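PDB 4ZWV: putative aminotransferase from Actinomadura melliaura, which probably acts as a pyridoxal 5'-phosphate-dependent sugar aminotransferase in making the aminopentose of the indolocarbazole AT2433. Local coordinates for residues V20-A25 with G32-E37; S59-A64 with M181-F186; A64-D69 with L92-R97; Y217-T222 with G228-A233. All coordinates share one frame; numbering follows the deposited sequence.

Interaction 1: V20-A25 with G32-E37; sequences VAEVFA and GPRVAE
Two successive bends in Arg-34, at chi2 (-75°) and chi3 (71°), curl its chain so that the guanidinium turns one face to Glu-22. The glutamate does the opposite: its CG is trans to the backbone N and the chain stays extended, carrying the carboxylate straight off helix 16-26, at about a right angle to the arginine chain. The flat groups lie only 20° from parallel, and OE2 of Glu-22 sits over the rim of the guanidinium, 3.3 Å from Arg-34 NH2 and 3.6 Å from CZ. No N-H points at the oxygen, so this salt bridge rests on charge alone; Glu-22 has two deposited conformers, and the geometry is that of one. Beside the salt bridge, Val-23 CG2 packs on the aliphatic part of Arg-34, 4.1 Å from CG, the two side chains running past each other in opposite directions. The contact joins two helices consecutive in the chain, 16-26 and 33-46, across the short loop between them, with Gly-32 as N-cap of the second. Asp-243 accepts from the backbone N atoms of Gly-32, Arg-34 and Val-35 at this helix start. One turn on from Arg-34, Glu-37 fixes the guanidinium in rotation: OE1 of Glu-37 takes Arg-34 NE at 2.9 Å and Arg-34 NH1 at 3.1 Å, both nearly in the guanidinium plane. Arg-19 adds a second positive charge, paired with both Glu-22 and Glu-37. On another side of helix 16-26, Val-20 and Phe-24 pack on Phe-24 and Ala-16 of the second subunit.

Interaction 2: S59-A64 with M181-F186; sequences SGLCLA and MCVFSF
Val-183 rises from strand 181-185 into the flank of helix 59-64 at Gly-60 and Leu-61. Its CB already lies 4.1 Å from Leu-61 CD2, the tip of a side chain reaching over from the helix. From there the side chain forks. CG1, trans to the backbone N (chi1 -178°), lies 3.9 Å from Gly-60 CA, over a spot where the helix has no side chain. CG2 turns the other way and meets the peptide that follows, 3.7 Å from Gly-60 C, while also touching Leu-61 CD2 at 3.9 Å. The valine thus straddles the Gly-60 to Leu-61 linkage, and the bare glycine lets the chains come as close as 5.8 Å between the CA atoms of Gly-60 and Val-183. A helical turn further on, selenomethionine Met-181 makes the second meeting point. A bend at its last torsion lays the end of the chain against Ala-64, with SE 4.1 Å from Ala-64 CB and CE 3.6 Å from Ala-64 O. Both meetings are buried van der Waals packing, in part of methyl groups on backbone peptide atoms, with no hydrogen bond across. Just beyond the contact, Ser-185 OG bonds phosphate oxygen OP1 of the pyridoxal phosphate-modified lysine at position 190, and Gly-57 and Thr-58, at the start of the same helix, also bind the cofactor. The helix runs almost antiparallel to the strand (163°), as one layer over the mixed central sheet. Strand 181-185 lies there between 157-161, whose Ile-159 meets Leu-61 and Ala-64, and 198-201, whose Leu-200 packs against Val-183 and Leu-63.

Interaction 3: A64-D69 with L92-R97; sequences ALRLLD and LADGRR
Asp-94 meets Leu-65 and Arg-66 with different parts of one carboxylate. Its CG lies 3.7 Å from Leu-65 CB, and OD1 stands over a face of the Arg-66 guanidinium, 3.3 Å from NE. The two planes are 79° apart and no N-H of Arg-66 is aimed at the oxygen, so the pair is a contact of charges, given for one of the two conformers deposited for Arg-66. A chi2 bend in Arg-66 brings its end alongside Asp-94. Water fills in the bonding: one molecule links OD1 of Asp-94 to Arg-66 NE, weakly on the arginine side, and the oxygen of another lies 2.7 Å from Asp-94 OD2 and 2.8 Å from Leu-65 O, the carbonyl near the helix end. From the far side Arg-96 fixes the carboxylate, its NE giving an almost straight bond (173°) of 2.8 Å to Asp-94 OD2, which it meets from above the carboxylate plane. A third water connects Arg-96 NH2 with Asp-94 OD1. Arg-96 is itself paired with Glu-72, and Trp-235 and Trp-239 pack on Arg-66. Between Asp-94 and Arg-96 the chain leaves the helix at Gly-95, where a positive phi and two bonds back into the last turn form a Schellman motif ending helix 85-93. That helix is the crossover of a beta-alpha-beta unit, between the neighbouring parallel strands 76-79 and 97-100 at one edge of the large sheet.

Interaction 4: Y217-T222 with G228-A233; sequences YGIDRT and GAYDVA
Tyr-230, Val-232 and Ile-219 carry this contact, with the isoleucine packed against both of the others. Ile-219 CG1 lies 3.9 Å from Val-232 CG2 and 4.0 Å from Tyr-230 CE2, while its CG2 branch comes to Tyr-230 CD2. The ring is swung over by a chi1 of 63°, which sets CG between the backbone N and the carbonyl carbon, and Ile-219 approaches it at a slant. Val-232 spreads its branches over the backbone opposite: CG1 is 3.5 Å from Tyr-217 O and CG2 is 3.7 Å from Gly-218 O. Gly-218, at a positive phi, presents no side chain there and lies 5.1 Å from Val-232 between CA atoms. The two segments are the limbs of a long loop excursion between helices 205-214 and 243-273, without regular strand pairing; no direct hydrogen bond crosses between them, and ordered water takes that place. Gly-218 O is bridged by one water to Ala-233 N, and a second water holds Gly-218 O, Asp-220 N and Asp-231 O together. Farther along the first limb, Asp-220 forms an Asx turn, its OD1 accepting from Thr-222 N at 3.0 Å and from Thr-222 OG1 at 2.7 Å, both arriving from one face of the carboxylate. The polar ends of the tyrosines belong to the dimer: Tyr-230 OH bonds Glu-85 of the second subunit, and Tyr-217 OH bonds Thr-58 of the second subunit, a residue that binds pyridoxal 5'-phosphate.

Interaction 2 is the deepest of the four, its centre about 8 Å from that of the chain, and made of van der Waals packing without hydrogen bonds; interaction 4 lies farthest out, its centre about 30 Å away, yet is buried too, with the second subunit packed against it. Interactions 2 and 3 hold the same helix 57-66, share Ala-64 and touch where Met-181 CE comes 3.5 Å from Leu-68 CD2, so hydrophobic packing passes along this helix into charge and water. Interactions 1 and 3 are both partly buried and built round an arginine faced by a carboxylate, but interaction 3 adds bridging waters. All four come near the second subunit, interaction 2 through Cys-62 alone.

Interaction 1: V20-A25 with G32-E37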
loop_
_atom_site.group_PDB
_atom_site.type_symbol
_atom_site.label_atom_id
_atom_site.label_comp_id
_atom_site.label_asym_id
_atom_site.label_seq_id
_atom_site.Cartn_x
_atom_site.Cartn_y
_atom_site.Cartn_z
ATOM N N VAL A 20 -3.699 12.358 17.001
ATOM C CA VAL A 20 -2.670 12.660 15.999
ATOM C C VAL A 20 -1.613 13.595 16.583
ATOM O O VAL A 20 -0.415 13.433 16.326
ATOM C CB VAL A 20 -3.286 13.271 14.725
ATOM C CG1 VAL A 20 -2.199 13.803 13.788
ATOM C CG2 VAL A 20 -4.135 12.221 14.019
ATOM N N ALA A 21 -2.040 14.564 17.386
ATOM C CA ALA A 21 -1.087 15.464 18.039
ATOM C C ALA A 21 -0.099 14.672 18.897
ATOM O O ALA A 21 1.080 15.011 18.958
ATOM C CB ALA A 21 -1.816 16.512 18.891
ATOM N N GLU A 22 -0.602 13.633 19.561
ATOM C CA GLU A 22 0.223 12.756 20.393
ATOM C C GLU A 22 1.308 12.079 19.549
ATOM O O GLU A 22 2.474 12.022 19.950
ATOM C CB GLU A 22 -0.656 11.707 21.097
ATOM C CG GLU A 22 0.103 10.694 21.962
ATOM C CD GLU A 22 -0.745 9.483 22.371
ATOM O OE1 GLU A 22 -1.927 9.395 21.976
ATOM O OE2 GLU A 22 -0.224 8.605 23.089
ATOM N N VAL A 23 0.922 11.592 18.374
ATOM C CA VAL A 23 1.864 10.949 17.462
ATOM C C VAL A 23 2.929 11.942 17.023
ATOM O O VAL A 23 4.124 11.663 17.108
ATOM C CB VAL A 23 1.149 10.355 16.240
ATOM C CG1 VAL A 23 2.158 9.846 15.202
ATOM C CG2 VAL A 23 0.258 9.205 16.679
ATOM N N PHE A 24 2.503 13.110 16.568
ATOM C CA PHE A 24 3.472 14.116 16.127
ATOM C C PHE A 24 4.409 14.534 17.269
ATOM O O PHE A 24 5.615 14.689 17.072
ATOM C CB PHE A 24 2.756 15.344 15.558
ATOM C CG PHE A 24 2.109 15.127 14.219
ATOM C CD1 PHE A 24 2.317 13.963 13.487
ATOM C CD2 PHE A 24 1.278 16.104 13.685
ATOM C CE1 PHE A 24 1.696 13.784 12.248
ATOM C CE2 PHE A 24 0.663 15.928 12.458
ATOM C CZ PHE A 24 0.867 14.773 11.734
ATOM N N ALA A 25 3.860 14.714 18.467
ATOM C CA ALA A 25 4.659 15.150 19.605
ATOM C C ALA A 25 5.686 14.093 20.018
ATOM O O ALA A 25 6.768 14.438 20.499
ATOM C CB ALA A 25 3.744 15.503 20.786
ATOM N N GLY A 32 4.559 1.531 15.678
ATOM C CA GLY A 32 5.072 1.499 17.035
ATOM C C GLY A 32 3.998 1.281 18.084
ATOM O O GLY A 32 3.120 0.424 17.920
ATOM N N PRO A 33 4.044 2.067 19.170
ATOM C CA PRO A 33 3.148 1.821 20.304
ATOM C C PRO A 33 1.670 2.052 20.016
ATOM O O PRO A 33 0.851 1.364 20.628
ATOM C CB PRO A 33 3.651 2.805 21.377
ATOM C CG PRO A 33 4.422 3.839 20.626
ATOM C CD PRO A 33 5.030 3.126 19.452
ATOM N N ARG A 34 1.317 2.968 19.120
ATOM C CA ARG A 34 -0.105 3.164 18.847
ATOM C C ARG A 34 -0.667 1.973 18.073
ATOM O O ARG A 34 -1.786 1.543 18.322
ATOM C CB ARG A 34 -0.360 4.466 18.078
ATOM C CG ARG A 34 0.139 5.739 18.783
ATOM C CD ARG A 34 -0.744 6.162 19.965
ATOM N NE ARG A 34 -0.642 5.269 21.112
ATOM C CZ ARG A 34 0.381 5.236 21.957
ATOM N NH1 ARG A 34 0.371 4.381 22.969
ATOM N NH2 ARG A 34 1.420 6.044 21.788
ATOM N N VAL A 35 0.118 1.440 17.139
ATOM C CA VAL A 35 -0.283 0.232 16.431
ATOM C C VAL A 35 -0.502 -0.910 17.419
ATOM O O VAL A 35 -1.498 -1.622 17.334
ATOM C CB VAL A 35 0.760 -0.169 15.376
ATOM C CG1 VAL A 35 0.549 -1.629 14.929
ATOM C CG2 VAL A 35 0.697 0.769 14.193
ATOM N N ALA A 36 0.420 -1.072 18.364
ATOM C CA ALA A 36 0.282 -2.121 19.376
ATOM C C ALA A 36 -0.983 -1.924 20.214
ATOM O O ALA A 36 -1.710 -2.881 20.476
ATOM C CB ALA A 36 1.513 -2.161 20.272
ATOM N N GLU A 37 -1.249 -0.680 20.604
ATOM C CA GLU A 37 -2.432 -0.342 21.395
ATOM C C GLU A 37 -3.723 -0.646 20.629
ATOM O O GLU A 37 -4.673 -1.219 21.167
ATOM C CB GLU A 37 -2.389 1.141 21.801
ATOM C CG GLU A 37 -3.554 1.579 22.686
ATOM C CD GLU A 37 -3.565 3.063 23.001
ATOM O OE1 GLU A 37 -2.619 3.780 22.609
ATOM O OE2 GLU A 37 -4.535 3.516 23.648
#

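Interaction 2: S59-A64 with M181-F186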
loop_
_atom_site.group_PDB
_atom_site.type_symbol
_atom_site.label_atom_id
_atom_site.label_comp_id
_atom_site.label_asym_id
_atom_site.label_seq_id
_atom_site.Cartn_x
_atom_site.Cartn_y
_atom_site.Cartn_z
ATOM N N SER A 59 -4.416 -4.191 1.048
ATOM C CA SER A 59 -3.144 -4.791 1.439
ATOM C C SER A 59 -3.350 -6.049 2.291
ATOM O O SER A 59 -2.588 -7.016 2.161
ATOM C CB SER A 59 -2.277 -3.769 2.179
ATOM O OG SER A 59 -1.770 -2.811 1.252
ATOM N N GLY A 60 -4.393 -6.061 3.124
ATOM C CA GLY A 60 -4.705 -7.247 3.895
ATOM C C GLY A 60 -5.034 -8.441 3.007
ATOM O O GLY A 60 -4.577 -9.565 3.258
ATOM N N LEU A 61 -5.807 -8.191 1.955
ATOM C CA LEU A 61 -6.150 -9.250 0.993
ATOM C C LEU A 61 -4.908 -9.737 0.239
ATOM O O LEU A 61 -4.734 -10.931 0.035
ATOM C CB LEU A 61 -7.200 -8.750 -0.004
ATOM C CG LEU A 61 -8.604 -8.508 0.551
ATOM C CD1 LEU A 61 -9.445 -7.737 -0.461
ATOM C CD2 LEU A 61 -9.273 -9.840 0.913
ATOM N N CYS A 62 -4.039 -8.806 -0.161
ATOM C CA CYS A 62 -2.807 -9.177 -0.853
ATOM C C CYS A 62 -1.928 -10.042 0.033
ATOM O O CYS A 62 -1.396 -11.071 -0.404
ATOM C CB CYS A 62 -2.036 -7.934 -1.279
ATOM S SG CYS A 62 -2.878 -6.974 -2.574
ATOM N N LEU A 63 -1.792 -9.638 1.290
ATOM C CA LEU A 63 -1.004 -10.413 2.244
ATOM C C LEU A 63 -1.620 -11.791 2.486
ATOM O O LEU A 63 -0.911 -12.796 2.492
ATOM C CB LEU A 63 -0.866 -9.643 3.558
ATOM C CG LEU A 63 -0.168 -10.339 4.724
ATOM C CD1 LEU A 63 1.207 -10.852 4.309
ATOM C CD2 LEU A 63 -0.026 -9.357 5.865
ATOM N N ALA A 64 -2.941 -11.851 2.659
ATOM C CA ALA A 64 -3.597 -13.147 2.869
ATOM C C ALA A 64 -3.321 -14.115 1.712
ATOM O O ALA A 64 -3.015 -15.293 1.937
ATOM C CB ALA A 64 -5.103 -12.952 3.065
HETATM N N MSE A 181 -9.000 -16.945 7.527
HETATM C CA MSE A 181 -8.430 -15.607 7.494
HETATM C C MSE A 181 -9.510 -14.607 7.145
HETATM O O MSE A 181 -10.332 -14.862 6.264
HETATM C CB MSE A 181 -7.287 -15.517 6.478
HETATM C CG MSE A 181 -6.057 -16.310 6.896
HETATM SE SE MSE A 181 -4.526 -15.896 5.788
HETATM C CE MSE A 181 -4.945 -17.108 4.336
ATOM N N CYS A 182 -9.503 -13.472 7.836
ATOM C CA CYS A 182 -10.471 -12.403 7.600
ATOM C C CYS A 182 -9.749 -11.104 7.376
ATOM O O CYS A 182 -8.724 -10.855 8.010
ATOM C CB CYS A 182 -11.403 -12.218 8.784
ATOM S SG CYS A 182 -12.477 -13.610 9.045
ATOM N N VAL A 183 -10.282 -10.277 6.488
ATOM C CA VAL A 183 -9.715 -8.940 6.282
ATOM C C VAL A 183 -10.772 -7.875 6.500
ATOM O O VAL A 183 -11.794 -7.843 5.812
ATOM C CB VAL A 183 -9.105 -8.748 4.872
ATOM C CG1 VAL A 183 -8.488 -7.333 4.762
ATOM C CG2 VAL A 183 -8.053 -9.826 4.585
ATOM N N PHE A 184 -10.528 -7.021 7.489
ATOM C CA PHE A 184 -11.376 -5.864 7.738
ATOM C C PHE A 184 -10.769 -4.619 7.104
ATOM O O PHE A 184 -9.560 -4.549 6.929
ATOM C CB PHE A 184 -11.548 -5.652 9.240
ATOM C CG PHE A 184 -12.273 -6.776 9.924
ATOM C CD1 PHE A 184 -11.571 -7.858 10.442
ATOM C CD2 PHE A 184 -13.653 -6.751 10.035
ATOM C CE1 PHE A 184 -12.240 -8.902 11.081
ATOM C CE2 PHE A 184 -14.334 -7.793 10.672
ATOM C CZ PHE A 184 -13.628 -8.866 11.199
ATOM N N SER A 185 -11.620 -3.662 6.743
ATOM C CA SER A 185 -11.171 -2.387 6.185
ATOM C C SER A 185 -11.507 -1.234 7.111
ATOM O O SER A 185 -12.636 -1.156 7.623
ATOM C CB SER A 185 -11.820 -2.116 4.830
ATOM O OG SER A 185 -11.561 -0.764 4.434
ATOM N N PHE A 186 -10.533 -0.334 7.284
ATOM C CA PHE A 186 -10.749 0.898 8.038
ATOM C C PHE A 186 -10.572 2.113 7.127
ATOM O O PHE A 186 -10.161 3.196 7.560
ATOM C CB PHE A 186 -9.798 0.963 9.240
ATOM C CG PHE A 186 -9.825 -0.273 10.101
ATOM C CD1 PHE A 186 -11.033 -0.868 10.464
ATOM C CD2 PHE A 186 -8.642 -0.845 10.534
ATOM C CE1 PHE A 186 -11.045 -2.013 11.259
ATOM C CE2 PHE A 186 -8.649 -1.983 11.316
ATOM C CZ PHE A 186 -9.861 -2.571 11.681
#

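Interaction 3: A64-D69 with L92-R97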
loop_
_atom_site.group_PDB
_atom_site.type_symbol
_atom_site.label_atom_id
_atom_site.label_comp_id
_atom_site.label_asym_id
_atom_site.label_seq_id
_atom_site.Cartn_x
_atom_site.Cartn_y
_atom_site.Cartn_z
ATOM N N ALA A 64 -2.941 -11.851 2.659
ATOM C CA ALA A 64 -3.597 -13.147 2.869
ATOM C C ALA A 64 -3.321 -14.115 1.712
ATOM O O ALA A 64 -3.015 -15.293 1.937
ATOM C CB ALA A 64 -5.103 -12.952 3.065
ATOM N N LEU A 65 -3.393 -13.610 0.479
ATOM C CA LEU A 65 -3.133 -14.449 -0.688
ATOM C C LEU A 65 -1.673 -14.897 -0.717
ATOM O O LEU A 65 -1.370 -16.029 -1.092
ATOM C CB LEU A 65 -3.500 -13.701 -1.971
ATOM C CG LEU A 65 -5.008 -13.570 -2.221
ATOM C CD1 LEU A 65 -5.251 -12.498 -3.279
ATOM C CD2 LEU A 65 -5.609 -14.896 -2.670
ATOM N N ARG A 66 -0.750 -14.021 -0.329
ATOM C CA ARG A 66 0.658 -14.421 -0.337
ATOM C C ARG A 66 0.938 -15.505 0.699
ATOM O O ARG A 66 1.842 -16.323 0.510
ATOM C CB ARG A 66 1.576 -13.221 -0.094
ATOM C CG ARG A 66 1.554 -12.184 -1.202
ATOM C CD ARG A 66 2.188 -12.674 -2.502
ATOM N NE ARG A 66 2.030 -11.692 -3.579
ATOM C CZ ARG A 66 2.583 -11.787 -4.789
ATOM N NH1 ARG A 66 2.370 -10.828 -5.690
ATOM N NH2 ARG A 66 3.357 -12.818 -5.093
ATOM N N LEU A 67 0.149 -15.536 1.773
ATOM C CA LEU A 67 0.372 -16.523 2.834
ATOM C C LEU A 67 -0.060 -17.945 2.457
ATOM O O LEU A 67 0.263 -18.906 3.158
ATOM C CB LEU A 67 -0.358 -16.083 4.110
ATOM C CG LEU A 67 0.244 -14.837 4.784
ATOM C CD1 LEU A 67 -0.692 -14.307 5.847
ATOM C CD2 LEU A 67 1.594 -15.165 5.405
ATOM N N LEU A 68 -0.765 -18.079 1.339
ATOM C CA LEU A 68 -1.279 -19.386 0.940
ATOM C C LEU A 68 -0.174 -20.312 0.507
ATOM O O LEU A 68 0.774 -19.891 -0.136
ATOM C CB LEU A 68 -2.306 -19.254 -0.176
ATOM C CG LEU A 68 -3.540 -18.473 0.240
ATOM C CD1 LEU A 68 -4.532 -18.468 -0.903
ATOM C CD2 LEU A 68 -4.151 -19.066 1.508
ATOM N N ASP A 69 -0.315 -21.575 0.896
ATOM C CA ASP A 69 0.591 -22.636 0.485
ATOM C C ASP A 69 -0.121 -23.541 -0.510
ATOM O O ASP A 69 -0.924 -24.400 -0.133
ATOM C CB ASP A 69 1.068 -23.433 1.702
ATOM C CG ASP A 69 1.938 -24.613 1.326
ATOM O OD1 ASP A 69 2.594 -24.567 0.262
ATOM O OD2 ASP A 69 1.961 -25.595 2.100
ATOM N N LEU A 92 -5.632 -10.785 -9.184
ATOM C CA LEU A 92 -4.838 -10.597 -10.396
ATOM C C LEU A 92 -3.406 -10.187 -10.049
ATOM O O LEU A 92 -2.455 -10.665 -10.681
ATOM C CB LEU A 92 -5.493 -9.560 -11.312
ATOM C CG LEU A 92 -6.907 -9.939 -11.760
ATOM C CD1 LEU A 92 -7.487 -8.863 -12.656
ATOM C CD2 LEU A 92 -6.892 -11.283 -12.464
ATOM N N ALA A 93 -3.260 -9.329 -9.039
ATOM C CA ALA A 93 -1.934 -8.855 -8.619
ATOM C C ALA A 93 -1.122 -9.994 -8.012
ATOM O O ALA A 93 0.112 -9.966 -8.061
ATOM C CB ALA A 93 -2.056 -7.703 -7.626
ATOM N N ASP A 94 -1.818 -10.994 -7.473
ATOM C CA ASP A 94 -1.181 -12.182 -6.903
ATOM C C ASP A 94 -0.743 -13.160 -7.991
ATOM O O ASP A 94 -0.131 -14.180 -7.690
ATOM C CB ASP A 94 -2.148 -12.871 -5.921
ATOM C CG ASP A 94 -1.470 -13.940 -5.065
ATOM O OD1 ASP A 94 -0.533 -13.597 -4.307
ATOM O OD2 ASP A 94 -1.896 -15.119 -5.135
ATOM N N GLY A 95 -1.044 -12.846 -9.252
ATOM C CA GLY A 95 -0.644 -13.686 -10.373
ATOM C C GLY A 95 -1.573 -14.855 -10.649
ATOM O O GLY A 95 -1.193 -15.789 -11.361
ATOM N N ARG A 96 -2.796 -14.793 -10.128
ATOM C CA ARG A 96 -3.745 -15.900 -10.281
ATOM C C ARG A 96 -4.859 -15.583 -11.264
ATOM O O ARG A 96 -5.014 -14.451 -11.721
ATOM C CB ARG A 96 -4.368 -16.282 -8.932
ATOM C CG ARG A 96 -3.374 -16.339 -7.792
ATOM C CD ARG A 96 -2.231 -17.313 -8.032
ATOM N NE ARG A 96 -1.246 -17.149 -6.973
ATOM C CZ ARG A 96 -0.108 -17.828 -6.883
ATOM N NH1 ARG A 96 0.191 -18.763 -7.777
ATOM N NH2 ARG A 96 0.730 -17.573 -5.884
ATOM N N ARG A 97 -5.661 -16.597 -11.556
ATOM C CA ARG A 97 -6.786 -16.486 -12.464
ATOM C C ARG A 97 -8.111 -16.484 -11.695
ATOM O O ARG A 97 -8.328 -17.336 -10.835
ATOM C CB ARG A 97 -6.723 -17.649 -13.455
ATOM C CG ARG A 97 -7.980 -17.961 -14.204
ATOM C CD ARG A 97 -7.692 -19.035 -15.251
ATOM N NE ARG A 97 -7.271 -20.310 -14.671
ATOM C CZ ARG A 97 -8.101 -21.319 -14.423
ATOM N NH1 ARG A 97 -9.391 -21.190 -14.695
ATOM N NH2 ARG A 97 -7.649 -22.456 -13.907
HETATM O O HOH W 1 -2.284 -17.194 -3.438
HETATM O O HOH W 2 0.871 -15.808 -3.620
HETATM O O HOH W 3 -0.677 -11.179 -3.084
#

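Interaction 4: Y217-T222 with G228-A233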
loop_
_atom_site.group_PDB
_atom_site.type_symbol
_atom_site.label_atom_id
_atom_site.label_comp_id
_atom_site.label_asym_id
_atom_site.label_seq_id
_atom_site.Cartn_x
_atom_site.Cartn_y
_atom_site.Cartn_z
ATOM N N TYR A 217 8.005 -6.295 4.736
ATOM C CA TYR A 217 9.121 -6.773 3.919
ATOM C C TYR A 217 9.731 -8.090 4.377
ATOM O O TYR A 217 10.774 -8.481 3.863
ATOM C CB TYR A 217 10.235 -5.728 3.869
ATOM C CG TYR A 217 9.808 -4.360 3.405
ATOM C CD1 TYR A 217 9.495 -4.121 2.070
ATOM C CD2 TYR A 217 9.727 -3.309 4.303
ATOM C CE1 TYR A 217 9.112 -2.845 1.633
ATOM C CE2 TYR A 217 9.343 -2.028 3.884
ATOM C CZ TYR A 217 9.043 -1.814 2.548
ATOM O OH TYR A 217 8.696 -0.541 2.137
ATOM N N GLY A 218 9.104 -8.778 5.334
ATOM C CA GLY A 218 9.751 -9.954 5.903
ATOM C C GLY A 218 10.847 -9.621 6.904
ATOM O O GLY A 218 11.628 -10.499 7.308
ATOM N N ILE A 219 10.921 -8.357 7.300
ATOM C CA ILE A 219 11.945 -7.885 8.233
ATOM C C ILE A 219 11.424 -7.911 9.667
ATOM O O ILE A 219 10.404 -7.290 9.984
ATOM C CB ILE A 219 12.409 -6.453 7.863
ATOM C CG1 ILE A 219 13.092 -6.461 6.485
ATOM C CG2 ILE A 219 13.354 -5.900 8.927
ATOM C CD1 ILE A 219 13.431 -5.074 5.935
ATOM N N ASP A 220 12.121 -8.657 10.520
ATOM C CA ASP A 220 11.860 -8.672 11.955
ATOM C C ASP A 220 12.252 -7.307 12.525
ATOM O O ASP A 220 13.428 -6.968 12.597
ATOM C CB ASP A 220 12.660 -9.807 12.610
ATOM C CG ASP A 220 12.412 -9.926 14.100
ATOM O OD1 ASP A 220 11.813 -9.011 14.698
ATOM O OD2 ASP A 220 12.827 -10.956 14.673
ATOM N N ARG A 221 11.257 -6.536 12.945
ATOM C CA ARG A 221 11.513 -5.161 13.358
ATOM C C ARG A 221 12.219 -5.063 14.709
ATOM O O ARG A 221 12.685 -3.990 15.088
ATOM C CB ARG A 221 10.204 -4.371 13.376
ATOM C CG ARG A 221 9.642 -4.147 11.966
ATOM C CD ARG A 221 8.277 -3.470 11.993
ATOM N NE ARG A 221 8.332 -2.165 12.652
ATOM C CZ ARG A 221 8.576 -1.022 12.025
ATOM N NH1 ARG A 221 8.794 -1.009 10.716
ATOM N NH2 ARG A 221 8.597 0.117 12.712
ATOM N N THR A 222 12.329 -6.180 15.418
ATOM C CA THR A 222 13.098 -6.195 16.663
ATOM C C THR A 222 14.594 -6.432 16.428
ATOM O O THR A 222 15.405 -6.266 17.343
ATOM C CB THR A 222 12.581 -7.271 17.643
ATOM O OG1 THR A 222 12.902 -8.578 17.156
ATOM C CG2 THR A 222 11.066 -7.162 17.825
ATOM N N GLY A 228 22.997 -5.235 10.091
ATOM C CA GLY A 228 22.586 -6.200 9.083
ATOM C C GLY A 228 22.247 -7.556 9.675
ATOM O O GLY A 228 22.297 -8.568 8.978
ATOM N N ALA A 229 21.899 -7.571 10.959
ATOM C CA ALA A 229 21.696 -8.813 11.700
ATOM C C ALA A 229 20.251 -9.296 11.626
ATOM O O ALA A 229 19.551 -9.430 12.641
ATOM C CB ALA A 229 22.125 -8.628 13.148
ATOM N N TYR A 230 19.790 -9.541 10.408
ATOM C CA TYR A 230 18.451 -10.056 10.203
ATOM C C TYR A 230 18.399 -10.789 8.874
ATOM O O TYR A 230 19.215 -10.546 7.977
ATOM C CB TYR A 230 17.407 -8.931 10.247
ATOM C CG TYR A 230 17.589 -7.917 9.138
ATOM C CD1 TYR A 230 18.552 -6.918 9.235
ATOM C CD2 TYR A 230 16.806 -7.979 7.985
ATOM C CE1 TYR A 230 18.734 -6.001 8.203
ATOM C CE2 TYR A 230 16.974 -7.067 6.957
ATOM C CZ TYR A 230 17.938 -6.092 7.070
ATOM O OH TYR A 230 18.110 -5.192 6.050
ATOM N N ASP A 231 17.450 -11.709 8.764
ATOM C CA ASP A 231 17.293 -12.490 7.551
ATOM C C ASP A 231 15.848 -12.471 7.112
ATOM O O ASP A 231 14.946 -12.712 7.916
ATOM C CB ASP A 231 17.747 -13.938 7.746
ATOM C CG ASP A 231 17.428 -14.798 6.541
ATOM O OD1 ASP A 231 18.095 -14.613 5.506
ATOM O OD2 ASP A 231 16.516 -15.664 6.625
ATOM N N VAL A 232 15.619 -12.174 5.840
ATOM C CA VAL A 232 14.278 -12.238 5.289
ATOM C C VAL A 232 14.038 -13.634 4.723
ATOM O O VAL A 232 14.626 -14.001 3.694
ATOM C CB VAL A 232 14.056 -11.180 4.181
ATOM C CG1 VAL A 232 12.671 -11.351 3.569
ATOM C CG2 VAL A 232 14.230 -9.765 4.740
ATOM N N ALA A 233 13.223 -14.422 5.433
ATOM C CA ALA A 233 12.916 -15.795 5.020
ATOM C C ALA A 233 11.888 -15.863 3.885
ATOM O O ALA A 233 11.932 -16.748 3.037
ATOM C CB ALA A 233 12.429 -16.591 6.219
HETATM O O HOH W 4 11.512 -13.225 7.448
HETATM O O HOH W 5 14.089 -10.497 9.395
#